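Long-range contacts in alkaline phosphatase (Thermus thermophilus, PDB 7KWD), which probably hydrolyses phosphate monoesters as a homodimeric alkaline phosphatase that binds zinc and magnesium ions: residues I42-D47 against D294-L299; R273-N278 against H318-G323; N278-A283 against Q404-M409; L312-D317 against M439-G444. All coordinates share one frame; numbering follows the deposited sequence.

Contact 1 of 4, residues I42-D47 against D294-L299. With MG (magnesium ion), chain D; ZN (zinc ion), chain E.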
loop_
_atom_site.group_PDB
_atom_site.type_symbol
_atom_site.label_atom_id
_atom_site.label_comp_id
_atom_site.label_asym_id
_atom_site.label_seq_id
_atom_site.Cartn_x
_atom_site.Cartn_y
_atom_site.Cartn_z
ATOM N N ILE A 42 10.512 -19.394 13.426
ATOM C CA ILE A 42 9.867 -19.625 12.134
ATOM C C ILE A 42 9.742 -18.275 11.463
ATOM O O ILE A 42 9.255 -17.320 12.090
ATOM C CB ILE A 42 8.482 -20.286 12.285
ATOM C CG1 ILE A 42 8.599 -21.555 13.128
ATOM C CG2 ILE A 42 7.913 -20.589 10.921
ATOM C CD1 ILE A 42 7.297 -22.191 13.506
ATOM N N VAL A 43 10.194 -18.182 10.216
ATOM C CA VAL A 43 10.071 -16.957 9.426
ATOM C C VAL A 43 9.185 -17.267 8.218
ATOM O O VAL A 43 9.554 -18.087 7.372
ATOM C CB VAL A 43 11.439 -16.419 8.973
ATOM C CG1 VAL A 43 11.271 -15.078 8.249
ATOM C CG2 VAL A 43 12.439 -16.272 10.156
ATOM N N PHE A 44 8.044 -16.598 8.127
ATOM C CA PHE A 44 7.042 -16.828 7.083
ATOM C C PHE A 44 7.087 -15.592 6.190
ATOM O O PHE A 44 6.613 -14.516 6.576
ATOM C CB PHE A 44 5.667 -17.071 7.704
ATOM C CG PHE A 44 4.625 -17.542 6.726
ATOM C CD1 PHE A 44 4.895 -17.764 5.408
ATOM C CD2 PHE A 44 3.294 -17.704 7.172
ATOM C CE1 PHE A 44 3.925 -18.144 4.510
ATOM C CE2 PHE A 44 2.303 -18.132 6.273
ATOM C CZ PHE A 44 2.626 -18.352 4.939
ATOM N N VAL A 45 7.693 -15.741 5.013
ATOM C CA VAL A 45 7.807 -14.638 4.057
ATOM C C VAL A 45 6.644 -14.708 3.077
ATOM O O VAL A 45 6.440 -15.731 2.420
ATOM C CB VAL A 45 9.135 -14.686 3.299
ATOM C CG1 VAL A 45 9.194 -13.532 2.287
ATOM C CG2 VAL A 45 10.293 -14.663 4.268
ATOM N N TYR A 46 5.891 -13.608 2.981
ATOM C CA TYR A 46 4.921 -13.380 1.919
ATOM C C TYR A 46 5.639 -12.586 0.825
ATOM O O TYR A 46 5.790 -11.375 0.914
ATOM C CB TYR A 46 3.725 -12.605 2.463
ATOM C CG TYR A 46 2.666 -13.371 3.241
ATOM C CD1 TYR A 46 2.974 -14.056 4.412
ATOM C CD2 TYR A 46 1.329 -13.320 2.856
ATOM C CE1 TYR A 46 1.993 -14.697 5.136
ATOM C CE2 TYR A 46 0.334 -13.948 3.587
ATOM C CZ TYR A 46 0.671 -14.636 4.718
ATOM O OH TYR A 46 -0.305 -15.286 5.435
ATOM N N ASP A 47 6.104 -13.265 -0.220
ATOM C CA ASP A 47 6.901 -12.601 -1.236
ATOM C C ASP A 47 6.016 -11.734 -2.127
ATOM O O ASP A 47 5.035 -12.216 -2.683
ATOM C CB ASP A 47 7.655 -13.626 -2.079
ATOM C CG ASP A 47 8.830 -13.019 -2.764
ATOM O OD1 ASP A 47 8.587 -12.030 -3.489
ATOM O OD2 ASP A 47 9.983 -13.491 -2.547
ATOM N N ASP A 294 -2.721 -18.334 4.119
ATOM C CA ASP A 294 -3.534 -18.195 5.319
ATOM C C ASP A 294 -3.738 -19.540 5.987
ATOM O O ASP A 294 -3.702 -19.646 7.220
ATOM C CB ASP A 294 -4.869 -17.529 4.967
ATOM C CG ASP A 294 -5.416 -16.682 6.097
ATOM O OD1 ASP A 294 -4.783 -15.655 6.441
ATOM O OD2 ASP A 294 -6.471 -17.040 6.638
ATOM N N GLU A 295 -3.913 -20.592 5.199
ATOM C CA GLU A 295 -4.026 -21.919 5.804
ATOM C C GLU A 295 -2.750 -22.283 6.536
ATOM O O GLU A 295 -2.779 -22.956 7.577
ATOM C CB GLU A 295 -4.320 -22.980 4.745
ATOM C CG GLU A 295 -5.720 -22.896 4.170
ATOM C CD GLU A 295 -5.980 -23.989 3.122
ATOM O OE1 GLU A 295 -6.430 -23.639 2.002
ATOM O OE2 GLU A 295 -5.719 -25.189 3.416
ATOM N N VAL A 296 -1.606 -21.875 5.980
ATOM C CA VAL A 296 -0.320 -22.157 6.623
ATOM C C VAL A 296 -0.210 -21.398 7.934
ATOM O O VAL A 296 0.255 -21.938 8.947
ATOM C CB VAL A 296 0.846 -21.810 5.677
ATOM C CG1 VAL A 296 2.196 -21.901 6.415
ATOM C CG2 VAL A 296 0.838 -22.751 4.449
ATOM N N LEU A 297 -0.639 -20.135 7.930
ATOM C CA LEU A 297 -0.625 -19.305 9.134
ATOM C C LEU A 297 -1.314 -20.002 10.284
ATOM O O LEU A 297 -0.825 -19.982 11.420
ATOM C CB LEU A 297 -1.324 -18.005 8.822
ATOM C CG LEU A 297 -0.934 -16.696 9.468
ATOM C CD1 LEU A 297 0.552 -16.486 9.511
ATOM C CD2 LEU A 297 -1.662 -15.606 8.636
ATOM N N GLU A 298 -2.457 -20.615 10.000
ATOM C CA GLU A 298 -3.222 -21.288 11.026
ATOM C C GLU A 298 -2.422 -22.427 11.591
ATOM O O GLU A 298 -2.372 -22.608 12.808
ATOM C CB GLU A 298 -4.538 -21.765 10.434
ATOM C CG GLU A 298 -5.470 -20.583 10.220
ATOM C CD GLU A 298 -6.858 -20.956 9.752
ATOM O OE1 GLU A 298 -6.985 -21.958 9.016
ATOM O OE2 GLU A 298 -7.812 -20.215 10.098
ATOM N N LEU A 299 -1.718 -23.151 10.722
ATOM C CA LEU A 299 -0.831 -24.210 11.171
ATOM C C LEU A 299 0.301 -23.674 12.035
ATOM O O LEU A 299 0.630 -24.237 13.083
ATOM C CB LEU A 299 -0.258 -24.930 9.956
ATOM C CG LEU A 299 -0.215 -26.435 10.122
ATOM C CD1 LEU A 299 -1.638 -26.975 10.265
ATOM C CD2 LEU A 299 0.486 -26.981 8.906
HETATM MG MG MG D . 10.949 -15.297 -3.205
HETATM ZN ZN ZN E . 10.503 -10.949 -3.437
HETATM O O HOH W 1 -2.845 -14.892 4.589
HETATM O O HOH W 2 12.085 -17.069 -3.478
HETATM O O HOH W 3 12.135 -14.527 -4.554
HETATM O O HOH W 4 9.325 -15.390 -4.867
#

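Contact 2 of 4, residues R273-N278 against H318-G323. With ZN (zinc ion), chain F; ZN (zinc ion), chain E.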
loop_
_atom_site.group_PDB
_atom_site.type_symbol
_atom_site.label_atom_id
_atom_site.label_comp_id
_atom_site.label_asym_id
_atom_site.label_seq_id
_atom_site.Cartn_x
_atom_site.Cartn_y
_atom_site.Cartn_z
ATOM N N ARG A 273 4.951 -17.186 -4.508
ATOM C CA ARG A 273 4.352 -16.912 -5.810
ATOM C C ARG A 273 3.253 -15.863 -5.739
ATOM O O ARG A 273 2.664 -15.515 -6.777
ATOM C CB ARG A 273 3.829 -18.209 -6.439
ATOM C CG ARG A 273 4.928 -19.310 -6.503
ATOM C CD ARG A 273 4.808 -20.267 -7.697
ATOM N NE ARG A 273 5.073 -19.548 -8.945
ATOM C CZ ARG A 273 4.631 -19.932 -10.134
ATOM N NH1 ARG A 273 3.909 -21.042 -10.262
ATOM N NH2 ARG A 273 4.917 -19.189 -11.186
ATOM N N ILE A 274 2.995 -15.311 -4.552
ATOM C CA ILE A 274 2.250 -14.060 -4.479
ATOM C C ILE A 274 2.908 -13.033 -5.384
ATOM O O ILE A 274 2.245 -12.398 -6.210
ATOM C CB ILE A 274 2.172 -13.559 -3.027
ATOM C CG1 ILE A 274 1.359 -14.537 -2.165
ATOM C CG2 ILE A 274 1.630 -12.136 -2.988
ATOM C CD1 ILE A 274 1.516 -14.274 -0.652
ATOM N N ASP A 275 4.233 -12.870 -5.237
ATOM C CA ASP A 275 5.024 -12.009 -6.112
ATOM C C ASP A 275 4.763 -12.325 -7.580
ATOM O O ASP A 275 4.422 -11.440 -8.361
ATOM C CB ASP A 275 6.509 -12.181 -5.761
ATOM C CG ASP A 275 7.413 -11.299 -6.557
ATOM O OD1 ASP A 275 7.258 -10.051 -6.453
ATOM O OD2 ASP A 275 8.297 -11.851 -7.261
ATOM N N HIS A 276 4.849 -13.602 -7.950
ATOM C CA HIS A 276 4.732 -13.980 -9.351
ATOM C C HIS A 276 3.364 -13.624 -9.905
ATOM O O HIS A 276 3.250 -13.096 -11.014
ATOM C CB HIS A 276 4.986 -15.478 -9.516
ATOM C CG HIS A 276 6.357 -15.885 -9.094
ATOM N ND1 HIS A 276 6.748 -17.194 -9.009
ATOM C CD2 HIS A 276 7.423 -15.150 -8.705
ATOM C CE1 HIS A 276 8.003 -17.261 -8.601
ATOM N NE2 HIS A 276 8.438 -16.033 -8.409
ATOM N N ALA A 277 2.304 -13.930 -9.155
ATOM C CA ALA A 277 0.976 -13.582 -9.631
ATOM C C ALA A 277 0.847 -12.085 -9.780
ATOM O O ALA A 277 0.194 -11.600 -10.707
ATOM C CB ALA A 277 -0.092 -14.110 -8.678
ATOM N N ASN A 278 1.442 -11.328 -8.852
ATOM C CA ASN A 278 1.356 -9.878 -8.966
ATOM C C ASN A 278 2.098 -9.393 -10.192
ATOM O O ASN A 278 1.689 -8.393 -10.803
ATOM C CB ASN A 278 1.892 -9.202 -7.710
ATOM C CG ASN A 278 0.925 -9.333 -6.525
ATOM O OD1 ASN A 278 -0.266 -9.569 -6.692
ATOM N ND2 ASN A 278 1.461 -9.190 -5.329
ATOM N N HIS A 318 8.672 -7.260 -0.002
ATOM C CA HIS A 318 8.417 -6.019 -0.727
ATOM C C HIS A 318 7.035 -6.170 -1.361
ATOM O O HIS A 318 6.505 -7.285 -1.483
ATOM C CB HIS A 318 9.433 -5.748 -1.842
ATOM C CG HIS A 318 9.561 -6.910 -2.756
ATOM N ND1 HIS A 318 8.640 -7.175 -3.749
ATOM C CD2 HIS A 318 10.419 -7.945 -2.751
ATOM C CE1 HIS A 318 8.955 -8.303 -4.344
ATOM N NE2 HIS A 318 10.039 -8.776 -3.766
ATOM N N ALA A 319 6.492 -5.049 -1.807
ATOM C CA ALA A 319 5.262 -5.040 -2.560
ATOM C C ALA A 319 5.548 -5.250 -4.045
ATOM O O ALA A 319 6.627 -4.915 -4.545
ATOM C CB ALA A 319 4.523 -3.715 -2.359
ATOM N N THR A 320 4.552 -5.796 -4.750
ATOM C CA THR A 320 4.659 -6.012 -6.188
ATOM C C THR A 320 3.330 -5.712 -6.859
ATOM O O THR A 320 2.270 -6.157 -6.398
ATOM C CB THR A 320 5.106 -7.440 -6.500
ATOM O OG1 THR A 320 6.385 -7.618 -5.933
ATOM C CG2 THR A 320 5.181 -7.680 -8.035
ATOM N N GLY A 321 3.411 -4.983 -7.966
ATOM C CA GLY A 321 2.256 -4.591 -8.730
ATOM C C GLY A 321 2.078 -3.089 -8.717
ATOM O O GLY A 321 2.787 -2.386 -9.434
ATOM N N VAL A 322 1.162 -2.558 -7.899
ATOM C CA VAL A 322 0.360 -3.312 -6.967
ATOM C C VAL A 322 -1.049 -3.392 -7.512
ATOM O O VAL A 322 -1.480 -2.494 -8.262
ATOM C CB VAL A 322 0.375 -2.663 -5.558
ATOM C CG1 VAL A 322 1.781 -2.740 -4.951
ATOM C CG2 VAL A 322 -0.130 -1.245 -5.583
ATOM N N GLY A 323 -1.750 -4.451 -7.112
ATOM C CA GLY A 323 -3.053 -4.787 -7.636
ATOM C C GLY A 323 -4.198 -4.361 -6.733
ATOM O O GLY A 323 -4.648 -5.117 -5.861
HETATM ZN ZN ZN F . 9.338 -10.384 -8.114
HETATM ZN ZN ZN E . 10.503 -10.949 -3.437
#

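Contact 3 of 4, residues N278-A283 against Q404-M409. With ZN (zinc ion), chain F.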
loop_
_atom_site.group_PDB
_atom_site.type_symbol
_atom_site.label_atom_id
_atom_site.label_comp_id
_atom_site.label_asym_id
_atom_site.label_seq_id
_atom_site.Cartn_x
_atom_site.Cartn_y
_atom_site.Cartn_z
ATOM N N ASN A 278 1.442 -11.328 -8.852
ATOM C CA ASN A 278 1.356 -9.878 -8.966
ATOM C C ASN A 278 2.098 -9.393 -10.192
ATOM O O ASN A 278 1.689 -8.393 -10.803
ATOM C CB ASN A 278 1.892 -9.202 -7.710
ATOM C CG ASN A 278 0.925 -9.333 -6.525
ATOM O OD1 ASN A 278 -0.266 -9.569 -6.692
ATOM N ND2 ASN A 278 1.461 -9.190 -5.329
ATOM N N HIS A 279 3.215 -10.065 -10.533
ATOM C CA HIS A 279 3.920 -9.793 -11.784
ATOM C C HIS A 279 3.010 -10.023 -12.991
ATOM O O HIS A 279 2.963 -9.196 -13.910
ATOM C CB HIS A 279 5.158 -10.683 -11.895
ATOM C CG HIS A 279 6.350 -10.178 -11.150
ATOM N ND1 HIS A 279 6.850 -8.907 -11.329
ATOM C CD2 HIS A 279 7.141 -10.766 -10.219
ATOM C CE1 HIS A 279 7.911 -8.743 -10.563
ATOM N NE2 HIS A 279 8.116 -9.862 -9.896
ATOM N N LEU A 280 2.272 -11.148 -13.004
ATOM C CA LEU A 280 1.328 -11.383 -14.096
ATOM C C LEU A 280 0.183 -10.361 -14.135
ATOM O O LEU A 280 -0.481 -10.237 -15.166
ATOM C CB LEU A 280 0.698 -12.769 -13.992
ATOM C CG LEU A 280 1.633 -13.935 -13.722
ATOM C CD1 LEU A 280 0.876 -15.216 -13.671
ATOM C CD2 LEU A 280 2.688 -13.991 -14.777
ATOM N N ASN A 281 -0.067 -9.646 -13.043
ATOM C CA ASN A 281 -1.248 -8.787 -12.891
ATOM C C ASN A 281 -2.505 -9.649 -12.849
ATOM O O ASN A 281 -3.517 -9.289 -13.447
ATOM C CB ASN A 281 -1.380 -7.754 -14.002
ATOM C CG ASN A 281 -0.459 -6.559 -13.838
ATOM O OD1 ASN A 281 -0.657 -5.572 -14.524
ATOM N ND2 ASN A 281 0.557 -6.656 -12.964
ATOM N N ASP A 282 -2.420 -10.796 -12.190
ATOM C CA ASP A 282 -3.507 -11.760 -12.088
ATOM C C ASP A 282 -4.034 -11.769 -10.649
ATOM O O ASP A 282 -3.576 -12.532 -9.791
ATOM C CB ASP A 282 -3.025 -13.132 -12.514
ATOM C CG ASP A 282 -4.124 -14.172 -12.482
ATOM O OD1 ASP A 282 -5.207 -13.899 -11.900
ATOM O OD2 ASP A 282 -3.900 -15.276 -13.025
ATOM N N ALA A 283 -5.055 -10.941 -10.407
ATOM C CA ALA A 283 -5.592 -10.803 -9.058
ATOM C C ALA A 283 -6.124 -12.113 -8.494
ATOM O O ALA A 283 -6.054 -12.351 -7.274
ATOM C CB ALA A 283 -6.690 -9.728 -9.062
ATOM N N GLN A 404 5.106 -9.814 -19.740
ATOM C CA GLN A 404 4.308 -10.076 -20.931
ATOM C C GLN A 404 4.471 -11.517 -21.349
ATOM O O GLN A 404 5.533 -12.108 -21.153
ATOM C CB GLN A 404 4.717 -9.136 -22.074
ATOM C CG GLN A 404 4.579 -7.654 -21.743
ATOM C CD GLN A 404 3.122 -7.223 -21.732
ATOM O OE1 GLN A 404 2.248 -8.013 -22.077
ATOM N NE2 GLN A 404 2.857 -5.970 -21.339
ATOM N N PRO A 405 3.425 -12.120 -21.930
ATOM C CA PRO A 405 2.211 -11.391 -22.318
ATOM C C PRO A 405 1.150 -11.200 -21.224
ATOM O O PRO A 405 0.101 -10.631 -21.499
ATOM C CB PRO A 405 1.639 -12.273 -23.432
ATOM C CG PRO A 405 2.022 -13.667 -23.018
ATOM C CD PRO A 405 3.357 -13.547 -22.304
ATOM N N ALA A 406 1.437 -11.623 -19.993
ATOM C CA ALA A 406 0.404 -11.642 -18.957
ATOM C C ALA A 406 -0.229 -10.276 -18.737
ATOM O O ALA A 406 -1.445 -10.186 -18.527
ATOM C CB ALA A 406 0.979 -12.155 -17.643
ATOM N N ASN A 407 0.567 -9.196 -18.755
ATOM C CA ASN A 407 -0.016 -7.891 -18.469
ATOM C C ASN A 407 -0.963 -7.447 -19.581
ATOM O O ASN A 407 -1.943 -6.745 -19.319
ATOM C CB ASN A 407 1.058 -6.809 -18.252
ATOM C CG ASN A 407 1.865 -6.969 -16.934
ATOM O OD1 ASN A 407 2.754 -6.161 -16.676
ATOM N ND2 ASN A 407 1.572 -7.993 -16.128
ATOM N N THR A 408 -0.674 -7.809 -20.836
ATOM C CA THR A 408 -1.650 -7.544 -21.892
ATOM C C THR A 408 -2.916 -8.353 -21.643
ATOM O O THR A 408 -4.036 -7.865 -21.846
ATOM C CB THR A 408 -1.058 -7.863 -23.270
ATOM O OG1 THR A 408 0.102 -7.049 -23.496
ATOM C CG2 THR A 408 -2.082 -7.572 -24.379
ATOM N N MET A 409 -2.760 -9.596 -21.177
ATOM C CA MET A 409 -3.925 -10.389 -20.801
ATOM C C MET A 409 -4.767 -9.657 -19.761
ATOM O O MET A 409 -5.999 -9.621 -19.855
ATOM C CB MET A 409 -3.459 -11.751 -20.288
ATOM C CG MET A 409 -2.849 -12.618 -21.396
ATOM S SD MET A 409 -2.080 -14.144 -20.853
ATOM C CE MET A 409 -3.523 -15.173 -20.530
HETATM ZN ZN ZN F . 9.338 -10.384 -8.114
#

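Contact 4 of 4, residues L312-D317 against M439-G444. With ZN (zinc ion), chain E.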
loop_
_atom_site.group_PDB
_atom_site.type_symbol
_atom_site.label_atom_id
_atom_site.label_comp_id
_atom_site.label_asym_id
_atom_site.label_seq_id
_atom_site.Cartn_x
_atom_site.Cartn_y
_atom_site.Cartn_z
ATOM N N LEU A 312 7.348 -16.707 15.883
ATOM C CA LEU A 312 6.915 -16.671 14.502
ATOM C C LEU A 312 6.989 -15.236 14.010
ATOM O O LEU A 312 6.354 -14.338 14.578
ATOM C CB LEU A 312 5.499 -17.232 14.329
ATOM C CG LEU A 312 4.865 -16.915 12.987
ATOM C CD1 LEU A 312 5.654 -17.549 11.841
ATOM C CD2 LEU A 312 3.430 -17.343 13.003
ATOM N N ILE A 313 7.779 -15.022 12.961
ATOM C CA ILE A 313 7.849 -13.746 12.256
ATOM C C ILE A 313 7.138 -13.916 10.925
ATOM O O ILE A 313 7.505 -14.803 10.150
ATOM C CB ILE A 313 9.308 -13.295 12.027
ATOM C CG1 ILE A 313 10.027 -13.104 13.353
ATOM C CG2 ILE A 313 9.324 -12.016 11.161
ATOM C CD1 ILE A 313 11.455 -12.556 13.217
ATOM N N VAL A 314 6.160 -13.054 10.643
ATOM C CA VAL A 314 5.457 -13.026 9.359
ATOM C C VAL A 314 5.770 -11.691 8.697
ATOM O O VAL A 314 5.512 -10.626 9.271
ATOM C CB VAL A 314 3.947 -13.226 9.528
ATOM C CG1 VAL A 314 3.262 -13.370 8.182
ATOM C CG2 VAL A 314 3.698 -14.450 10.361
ATOM N N VAL A 315 6.330 -11.741 7.493
ATOM C CA VAL A 315 6.865 -10.540 6.875
ATOM C C VAL A 315 6.712 -10.632 5.367
ATOM O O VAL A 315 6.883 -11.706 4.766
ATOM C CB VAL A 315 8.345 -10.338 7.255
ATOM C CG1 VAL A 315 9.196 -11.424 6.635
ATOM C CG2 VAL A 315 8.825 -8.930 6.862
ATOM N N SER A 316 6.408 -9.499 4.755
ATOM C CA SER A 316 6.522 -9.375 3.310
ATOM C C SER A 316 7.902 -8.829 2.969
ATOM O O SER A 316 8.426 -7.963 3.688
ATOM C CB SER A 316 5.445 -8.440 2.757
ATOM O OG SER A 316 5.727 -8.168 1.388
ATOM N N ASP A 317 8.502 -9.318 1.865
ATOM C CA ASP A 317 9.827 -8.806 1.502
ATOM C C ASP A 317 9.793 -7.542 0.653
ATOM O O ASP A 317 10.794 -6.827 0.601
ATOM C CB ASP A 317 10.667 -9.887 0.802
ATOM C CG ASP A 317 10.157 -10.265 -0.545
ATOM O OD1 ASP A 317 8.953 -10.100 -0.857
ATOM O OD2 ASP A 317 10.991 -10.774 -1.323
ATOM N N MET A 439 4.344 -5.251 5.320
ATOM C CA MET A 439 3.984 -5.849 6.599
ATOM C C MET A 439 5.153 -6.511 7.315
ATOM O O MET A 439 5.929 -7.256 6.729
ATOM C CB MET A 439 2.912 -6.898 6.353
ATOM C CG MET A 439 2.557 -7.759 7.538
ATOM S SD MET A 439 1.324 -8.986 7.072
ATOM C CE MET A 439 2.258 -10.176 6.222
ATOM N N LEU A 440 5.219 -6.280 8.634
ATOM C CA LEU A 440 6.054 -7.057 9.549
ATOM C C LEU A 440 5.227 -7.366 10.789
ATOM O O LEU A 440 4.696 -6.443 11.420
ATOM C CB LEU A 440 7.310 -6.297 9.956
ATOM C CG LEU A 440 8.134 -6.809 11.141
ATOM C CD1 LEU A 440 8.763 -8.203 10.917
ATOM C CD2 LEU A 440 9.233 -5.820 11.385
ATOM N N LEU A 441 5.156 -8.643 11.147
ATOM C CA LEU A 441 4.268 -9.102 12.212
ATOM C C LEU A 441 4.961 -10.144 13.073
ATOM O O LEU A 441 5.599 -11.058 12.549
ATOM C CB LEU A 441 2.986 -9.701 11.622
ATOM C CG LEU A 441 2.079 -10.638 12.427
ATOM C CD1 LEU A 441 1.290 -9.850 13.427
ATOM C CD2 LEU A 441 1.122 -11.329 11.470
ATOM N N LEU A 442 4.770 -10.037 14.385
ATOM C CA LEU A 442 5.380 -10.931 15.360
ATOM C C LEU A 442 4.317 -11.725 16.098
ATOM O O LEU A 442 3.358 -11.157 16.636
ATOM C CB LEU A 442 6.202 -10.165 16.386
ATOM C CG LEU A 442 7.288 -9.256 15.805
ATOM C CD1 LEU A 442 7.969 -8.460 16.940
ATOM C CD2 LEU A 442 8.280 -10.080 15.071
ATOM N N TYR A 443 4.486 -13.034 16.144
ATOM C CA TYR A 443 3.497 -13.901 16.783
ATOM C C TYR A 443 4.255 -14.751 17.787
ATOM O O TYR A 443 4.983 -15.686 17.416
ATOM C CB TYR A 443 2.742 -14.759 15.772
ATOM C CG TYR A 443 1.634 -15.560 16.421
ATOM C CD1 TYR A 443 1.883 -16.800 16.995
ATOM C CD2 TYR A 443 0.349 -15.059 16.500
ATOM C CE1 TYR A 443 0.876 -17.521 17.619
ATOM C CE2 TYR A 443 -0.657 -15.785 17.105
ATOM C CZ TYR A 443 -0.389 -17.018 17.654
ATOM O OH TYR A 443 -1.419 -17.718 18.253
ATOM N N GLY A 444 4.094 -14.422 19.043
ATOM C CA GLY A 444 4.837 -15.106 20.081
ATOM C C GLY A 444 4.327 -14.714 21.447
ATOM O O GLY A 444 3.493 -13.811 21.599
HETATM ZN ZN ZN E . 10.503 -10.949 -3.437
#

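Contact 1 of 4, residues I42-D47 against D294-L299
The ring of F44 is met at its edge, near the ring plane, by a methyl of L297, with F44 CD2 and L297 CD1 3.8 Å apart. V296 comes in obliquely beside it, its CG1 3.8 Å from F44 CE2. One face of the same ring is taken by its own strand: Y46 CE1 lies 3.6 Å above the F44 plane, offset toward the rim. A water sits at the edge of the Y46 ring and in its plane. It accepts from Y46 OH at 2.7 Å and donates to D294 OD1, bridging a buried phenol to a buried carboxylate. D294 OD1 also accepts from L71 N, while OD2 takes A70 N and a salt bridge from R67. L297 CD2 lies 3.5 Å from Y46 OH, so this polar end is bounded by a methyl as well as by water. The first torsion of F44 (chi1 -170°) places CG opposite the backbone N, which carries the ring out to V296 and L297. A serine in place of F44 would probably open a gap before V296 and L297 and leave the Y46 ring freer to turn. D47, next after Y46, makes no contact with the helix; its OD1 binds zinc at 2.2 Å and its OD2 binds magnesium. Strand and helix axes approach to 10.8 Å and run antiparallel at 167°, which is helix-on-sheet packing. Strand 40-46 lies parallel between strands 265-271 and 310-325; helix 283-306 covers this face with helix 70-75 beside it, and helix 247-259 packs on that helix through V296.

Contact 2 of 4, residues R273-N278 against H318-G323
D275 and T320 form the tight part of this contact: T320 OG1 donates to D275 OD1 at 2.6 Å and meets it nearly along its C-O direction, the two side chains crossing at about a right angle. D275 reaches this place with CG anti to the backbone N (chi1 -177°). The same oxygen lies at the edge of the H318 ring, close to its plane, with D275 OD1 3.2 Å from H318 CE1. T320 sends its other branch, CG2, to N278 CB at 3.6 Å, so buried N278 belongs to the close-packed part too. Its ND2 is 3.3 Å from T320 O, but the angle is too poor for a hydrogen bond, and its amide is engaged instead by T286 and D53. H318 ND1 donates to A319 O at 3.1 Å from above the carbonyl plane, a bond that helps fix the ring while NE2 binds zinc. Each segment supplies a ligand to one of the two neighbouring zincs of the alkaline phosphatase metal centre. D275 OD2 binds one at 2.0 Å, a zinc it shares with H279 and H433, while H318 NE2 binds the other together with D47, S95 and D317. Packing is looser at G321, whose CA stays 4.4 Å from N278 O, at backbone angles (phi 115°, psi -101°) where a side chain would strike the preceding carbonyl O. Away from the contact, buried R273 donates through NE to ND1 of the partly exposed H276 at 2.9 Å, each lying in the other's plane. R273 has a second partner in E350, and beyond G321 the carbonyl of V322 reaches S429 of the second subunit.

Contact 3 of 4, residues N278-A283 against Q404-M409
N407 and N281 lay their amides over one another, planes 18° apart and stacked, although the side chains as a whole cross at about a right angle. The closest approach puts N407 ND2 3.4 Å from N281 CG. With CG anti to its carbonyl carbon (chi1 -70°), N407 carries its amide to the end of helix 273-280 and gives an N-H to H279 O at 2.9 Å, arriving in the carbonyl plane. N407 thereby grips a carbonyl of the last turn of that helix. N281 turns its own amide back onto the same helix: ND2 donates to N278 O at 3.0 Å, almost in the plane of its amide, and also reaches S430 O, while OD1 accepts from Q401. With phi at 67°, N281 is the C-prime residue of a Schellman motif that ends the helix, D282 N bonding to A277 O. D282 then serves as N-cap of the next helix, its OD1 taking the backbone N of A285. Replacing N281 by a valine would probably take the side-chain donor from N278 O and S430 O and the acceptor from Q401, and remove the flat neighbour of the N407 amide. Alongside the polar pair, L280 CB rests on A406 CB at 3.7 Å. The A406 methyl CB also lies against L280 O at 3.5 Å, the backbones being close enough here for L280 CA and A406 CA to stand 5.0 Å apart. The H279 ring lies on the zinc side. Its NE2 binds zinc at 2.2 Å, its ND1 is held by G431 O, and Y332 of the second subunit packs against it.

Contact 4 of 4, residues L312-D317 against M439-G444
V314 and L441 exchange a pair of backbone bonds, V314 N to L441 O at 2.8 Å (N-H...O angle 172°) and L441 N to V314 O at the same length, though more bent. A second antiparallel hydrogen-bonded pair joins L312 and Y443, and S316 N closes the ladder on M439 O at 3.0 Å. Between these rungs lie the non-hydrogen-bonded pairs I313-L442 and V315-L440, where weaker CA-H...O contacts run from I313 to L441 O and from V315 to M439 O. Side chains then alternate between the two faces. On one, V314 and L441 lie side by side, pointing the same way, with V314 CB 3.9 Å from L441 CD2. M439 joins this group because its chain bends at the last torsion (chi3 77°), bringing CE to 3.9 Å from V314 CG1. L312 CD2 touches Y443 CB, while the phenol end of Y443 leads off to D305. On the other face I313 packs CG1 on L442 CD2 at 3.9 Å and sets CG2 against L440 CD1. V315 CG2 also touches L440 CD1, and it comes within 3.3 Å of M439 O. Beyond the pairing, S316 OG bonds to F49 O, and D317 OD2 binds zinc at 2.2 Å. The axes run 171° apart, antiparallel. Strand 40-46 runs parallel to 312-317 on its other edge, and strand 80-84 pairs antiparallel with 438-443. Helices 70-75 and 283-306 cover the face bearing L312, V314, L441 and Y443.

How the contacts relate
All four contacts are buried, yet they differ in depth and chemistry. Contacts 1, 2 and 4 are core, contact 2 the most central. Contact 1 is mainly apolar, while contact 4 joins a backbone ladder to apolar side chains; the two touch through strands 40-46 and 310-325, F44 N lying 2.8 Å from I313 O. Contact 2 is polar and metal-centred. It adjoins contact 4 in sequence, and D317, H318 and D47 of contact 1 bind the same zinc. Contact 3 shares N278 and helix 273-280 with contact 2, has its centre about 17 Å from that of the chain, includes partly exposed residues, and relies on asparagine amides near a helix end.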